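Local coordinates for flavodoxin (Bacillus cereus, PDB 6GAQ), which binds flavin mononucleotide and probably serves as a low-potential electron donor to redox enzymes, at residues Ala9-Tyr15 with His38-Glu44. Residues are numbered along the deposited sequence; the frame is centred on the assembly and turned at random.
Sequences AKILIAY and HEVVLQE
I11 to Y15 pair in parallel with V40 to E44 as the two strands of the first beta-alpha-beta unit of the flavodoxin fold, joined by helix 21-35, which leads from an inner strand to the edge strand of a five-stranded sheet. Five backbone hydrogen bonds zip the pair, running alternately each way: I11 N to E39 O, V41 N to I11 O, I13 N to V41 O, Q43 N to I13 O and Y15 N to Q43 O. I13 N to V41 O measures 2.8 Å, while Q43 N to I13 O is almost straight (176° at the hydrogen). CA-H...O contacts supplement them, the shortest from A14 CA to Q43 O. On its far side strand 11-16 bonds to strand 58-63 through L12 and A14.

Apolar contacts gather on the face towards helix 21-35. I13 CG1 lies beside its own backbone N (chi1 -59°), and CD1 extends onward to 3.7 Å from V40 CG1; the other branch, CG2, meets L42 CD1 at 3.8 Å. L42 CG then lies 4.0 Å from Y15 CE2. On the face of L12, V41, A14 and Q43 the strands' side chains touch less closely, L12 CD1 standing 4.5 Å from V41 CG1.

Y15 ends the pair close to the FMN-binding S17 and T22. With CG between backbone N and carbonyl carbon (chi1 71°), its ring turns towards strand 40-44, Y15 CD2 meeting Q43 O obliquely at 3.2 Å and the hydroxyl end passing E44 CG. At the other end K10 slants across the H38 ring, K10 CE 3.2 Å from H38 ND1. E39 OE1 takes a hydrogen bond from the poorly ordered, hence less certain, A9 N at 3.1 Å, from above the carboxylate plane.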
ATOM      1  N   ALA A   9      11.988 -12.507   7.461  1.00 73.86           N
ATOM      2  CA  ALA A   9      11.078 -11.442   7.056  1.00 64.62           C
ATOM      3  C   ALA A   9      11.142 -11.225   5.548  1.00 64.28           C
ATOM      4  O   ALA A   9      12.214 -11.310   4.947  1.00 74.01           O
ATOM      5  CB  ALA A   9      11.404 -10.155   7.796  1.00 77.03           C
ATOM      6  N   LYS A  10       9.992 -10.942   4.936  1.00 55.18           N
ATOM      7  CA  LYS A  10       9.944 -10.801   3.485  1.00 45.34           C
ATOM      8  C   LYS A  10       9.132  -9.590   3.041  1.00 47.19           C
ATOM      9  O   LYS A  10       9.703  -8.548   2.707  1.00 59.69           O
ATOM     10  CB  LYS A  10       9.379 -12.069   2.847  1.00 40.88           C
ATOM     11  CG  LYS A  10      10.098 -12.453   1.575  1.00 34.06           C
ATOM     12  CD  LYS A  10       9.754 -13.855   1.138  1.00 32.93           C
ATOM     13  CE  LYS A  10      10.598 -14.246  -0.053  1.00 36.26           C
ATOM     14  NZ  LYS A  10      10.780 -13.104  -0.993  1.00 47.50           N
ATOM     15  N   ILE A  11       7.808  -9.718   3.012  1.00 35.00           N
ATOM     16  CA  ILE A  11       6.927  -8.682   2.485  1.00 49.34           C
ATOM     17  C   ILE A  11       6.096  -8.105   3.622  1.00 31.19           C
ATOM     18  O   ILE A  11       5.559  -8.847   4.453  1.00 36.95           O
ATOM     19  CB  ILE A  11       6.023  -9.226   1.361  1.00 48.82           C
ATOM     20  CG1 ILE A  11       6.875  -9.738   0.198  1.00 48.42           C
ATOM     21  CG2 ILE A  11       5.067  -8.148   0.874  1.00 30.91           C
ATOM     22  CD1 ILE A  11       6.071 -10.173  -1.008  1.00 38.03           C
ATOM     23  N   LEU A  12       5.996  -6.778   3.655  1.00 31.63           N
ATOM     24  CA  LEU A  12       5.226  -6.066   4.665  1.00 36.64           C
ATOM     25  C   LEU A  12       4.093  -5.298   4.001  1.00 41.69           C
ATOM     26  O   LEU A  12       4.293  -4.642   2.972  1.00 40.13           O
ATOM     27  CB  LEU A  12       6.116  -5.102   5.458  1.00 29.71           C
ATOM     28  CG  LEU A  12       5.447  -3.860   6.053  1.00 33.07           C
ATOM     29  CD1 LEU A  12       4.603  -4.223   7.267  1.00 38.74           C
ATOM     30  CD2 LEU A  12       6.486  -2.810   6.413  1.00 34.22           C
ATOM     31  N   ILE A  13       2.906  -5.381   4.594  1.00 27.33           N
ATOM     32  CA  ILE A  13       1.734  -4.645   4.133  1.00 32.28           C
ATOM     33  C   ILE A  13       1.351  -3.680   5.248  1.00 36.98           C
ATOM     34  O   ILE A  13       0.752  -4.082   6.253  1.00 44.60           O
ATOM     35  CB  ILE A  13       0.567  -5.571   3.772  1.00 34.37           C
ATOM     36  CG1 ILE A  13       0.982  -6.552   2.676  1.00 33.71           C
ATOM     37  CG2 ILE A  13      -0.639  -4.757   3.325  1.00 26.07           C
ATOM     38  CD1 ILE A  13      -0.060  -7.603   2.376  1.00 28.24           C
ATOM     39  N   ALA A  14       1.699  -2.408   5.080  1.00 36.13           N
ATOM     40  CA  ALA A  14       1.331  -1.356   6.019  1.00 33.67           C
ATOM     41  C   ALA A  14       0.192  -0.545   5.416  1.00 26.87           C
ATOM     42  O   ALA A  14       0.336   0.015   4.324  1.00 39.25           O
ATOM     43  CB  ALA A  14       2.527  -0.458   6.338  1.00 23.27           C
ATOM     44  N   TYR A  15      -0.937  -0.486   6.119  1.00 25.68           N
ATOM     45  CA  TYR A  15      -2.139   0.132   5.583  1.00 36.59           C
ATOM     46  C   TYR A  15      -2.723   1.130   6.573  1.00 30.04           C
ATOM     47  O   TYR A  15      -2.599   0.972   7.791  1.00 34.26           O
ATOM     48  CB  TYR A  15      -3.201  -0.923   5.219  1.00 33.12           C
ATOM     49  CG  TYR A  15      -3.848  -1.600   6.408  1.00 29.84           C
ATOM     50  CD1 TYR A  15      -5.028  -1.109   6.957  1.00 40.37           C
ATOM     51  CD2 TYR A  15      -3.286  -2.736   6.975  1.00 30.65           C
ATOM     52  CE1 TYR A  15      -5.623  -1.725   8.041  1.00 32.27           C
ATOM     53  CE2 TYR A  15      -3.875  -3.360   8.060  1.00 26.18           C
ATOM     54  CZ  TYR A  15      -5.044  -2.851   8.588  1.00 35.65           C
ATOM     55  OH  TYR A  15      -5.634  -3.468   9.667  1.00 38.86           O
ATOM     56  N   HIS A  38       5.658 -16.832   0.732  1.00 39.97           N
ATOM     57  CA  HIS A  38       6.270 -15.623   1.254  1.00 44.26           C
ATOM     58  C   HIS A  38       5.866 -15.411   2.711  1.00 45.69           C
ATOM     59  O   HIS A  38       4.869 -15.956   3.194  1.00 46.59           O
ATOM     60  CB  HIS A  38       5.852 -14.403   0.427  1.00 36.42           C
ATOM     61  CG  HIS A  38       6.408 -14.383  -0.964  1.00 43.31           C
ATOM     62  ND1 HIS A  38       7.689 -14.793  -1.263  1.00 42.75           N
ATOM     63  CD2 HIS A  38       5.855 -13.991  -2.137  1.00 42.00           C
ATOM     64  CE1 HIS A  38       7.902 -14.657  -2.560  1.00 45.11           C
ATOM     65  NE2 HIS A  38       6.804 -14.174  -3.113  1.00 58.45           N
ATOM     66  N   GLU A  39       6.654 -14.596   3.409  1.00 54.74           N
ATOM     67  CA  GLU A  39       6.384 -14.231   4.797  1.00 42.49           C
ATOM     68  C   GLU A  39       5.739 -12.849   4.800  1.00 38.42           C
ATOM     69  O   GLU A  39       6.414 -11.843   4.561  1.00 44.31           O
ATOM     70  CB  GLU A  39       7.669 -14.250   5.619  1.00 55.33           C
ATOM     71  CG  GLU A  39       7.589 -15.081   6.888  1.00 69.55           C
ATOM     72  CD  GLU A  39       8.930 -15.207   7.582  1.00 89.27           C
ATOM     73  OE1 GLU A  39       9.949 -14.800   6.985  1.00 70.14           O
ATOM     74  OE2 GLU A  39       8.965 -15.713   8.724  1.00 89.90           O
ATOM     75  N   VAL A  40       4.439 -12.801   5.073  1.00 26.22           N
ATOM     76  CA  VAL A  40       3.630 -11.604   4.867  1.00 44.95           C
ATOM     77  C   VAL A  40       3.159 -11.095   6.222  1.00 34.72           C
ATOM     78  O   VAL A  40       2.349 -11.745   6.896  1.00 42.21           O
ATOM     79  CB  VAL A  40       2.443 -11.881   3.936  1.00 36.17           C
ATOM     80  CG1 VAL A  40       1.744 -10.584   3.563  1.00 29.70           C
ATOM     81  CG2 VAL A  40       2.913 -12.623   2.696  1.00  9.80           C
ATOM     82  N   VAL A  41       3.651  -9.920   6.616  1.00 31.83           N
ATOM     83  CA  VAL A  41       3.241  -9.250   7.846  1.00 35.90           C
ATOM     84  C   VAL A  41       2.247  -8.153   7.494  1.00 39.74           C
ATOM     85  O   VAL A  41       2.430  -7.423   6.510  1.00 42.95           O
ATOM     86  CB  VAL A  41       4.459  -8.680   8.601  1.00 45.35           C
ATOM     87  CG1 VAL A  41       4.016  -7.861   9.808  1.00 24.38           C
ATOM     88  CG2 VAL A  41       5.389  -9.804   9.031  1.00 29.53           C
ATOM     89  N   LEU A  42       1.188  -8.037   8.294  1.00 31.44           N
ATOM     90  CA  LEU A  42       0.104  -7.091   8.059  1.00 32.74           C
ATOM     91  C   LEU A  42       0.025  -6.136   9.241  1.00 47.75           C
ATOM     92  O   LEU A  42      -0.251  -6.562  10.368  1.00 47.12           O
ATOM     93  CB  LEU A  42      -1.222  -7.834   7.867  1.00 39.41           C
ATOM     94  CG  LEU A  42      -2.458  -7.069   7.396  1.00 46.03           C
ATOM     95  CD1 LEU A  42      -2.413  -6.849   5.892  1.00 34.41           C
ATOM     96  CD2 LEU A  42      -3.716  -7.826   7.792  1.00 43.94           C
ATOM     97  N   GLN A  43       0.261  -4.848   8.987  1.00 43.82           N
ATOM     98  CA  GLN A  43       0.336  -3.857  10.052  1.00 51.08           C
ATOM     99  C   GLN A  43      -0.386  -2.582   9.645  1.00 46.41           C
ATOM    100  O   GLN A  43      -0.505  -2.267   8.458  1.00 47.41           O
ATOM    101  CB  GLN A  43       1.791  -3.517  10.405  1.00 50.93           C
ATOM    102  CG  GLN A  43       2.517  -4.582  11.204  1.00 64.58           C
ATOM    103  CD  GLN A  43       3.839  -4.087  11.761  1.00 69.20           C
ATOM    104  OE1 GLN A  43       4.229  -2.941  11.538  1.00 52.49           O
ATOM    105  NE2 GLN A  43       4.535  -4.951  12.489  1.00 81.31           N
ATOM    106  N   GLU A  44      -0.868  -1.851  10.647  1.00 39.59           N
ATOM    107  CA  GLU A  44      -1.336  -0.491  10.438  1.00 42.46           C
ATOM    108  C   GLU A  44      -0.152   0.468  10.469  1.00 45.40           C
ATOM    109  O   GLU A  44       0.812   0.272  11.215  1.00 47.34           O
ATOM    110  CB  GLU A  44      -2.363  -0.098  11.503  1.00 33.35           C
ATOM    111  CG  GLU A  44      -3.368  -1.190  11.845  1.00 30.79           C
ATOM    112  CD  GLU A  44      -4.488  -0.695  12.743  1.00 45.91           C
ATOM    113  OE1 GLU A  44      -4.672   0.536  12.845  1.00 43.53           O
ATOM    114  OE2 GLU A  44      -5.184  -1.538  13.351  1.00 50.36           O
TER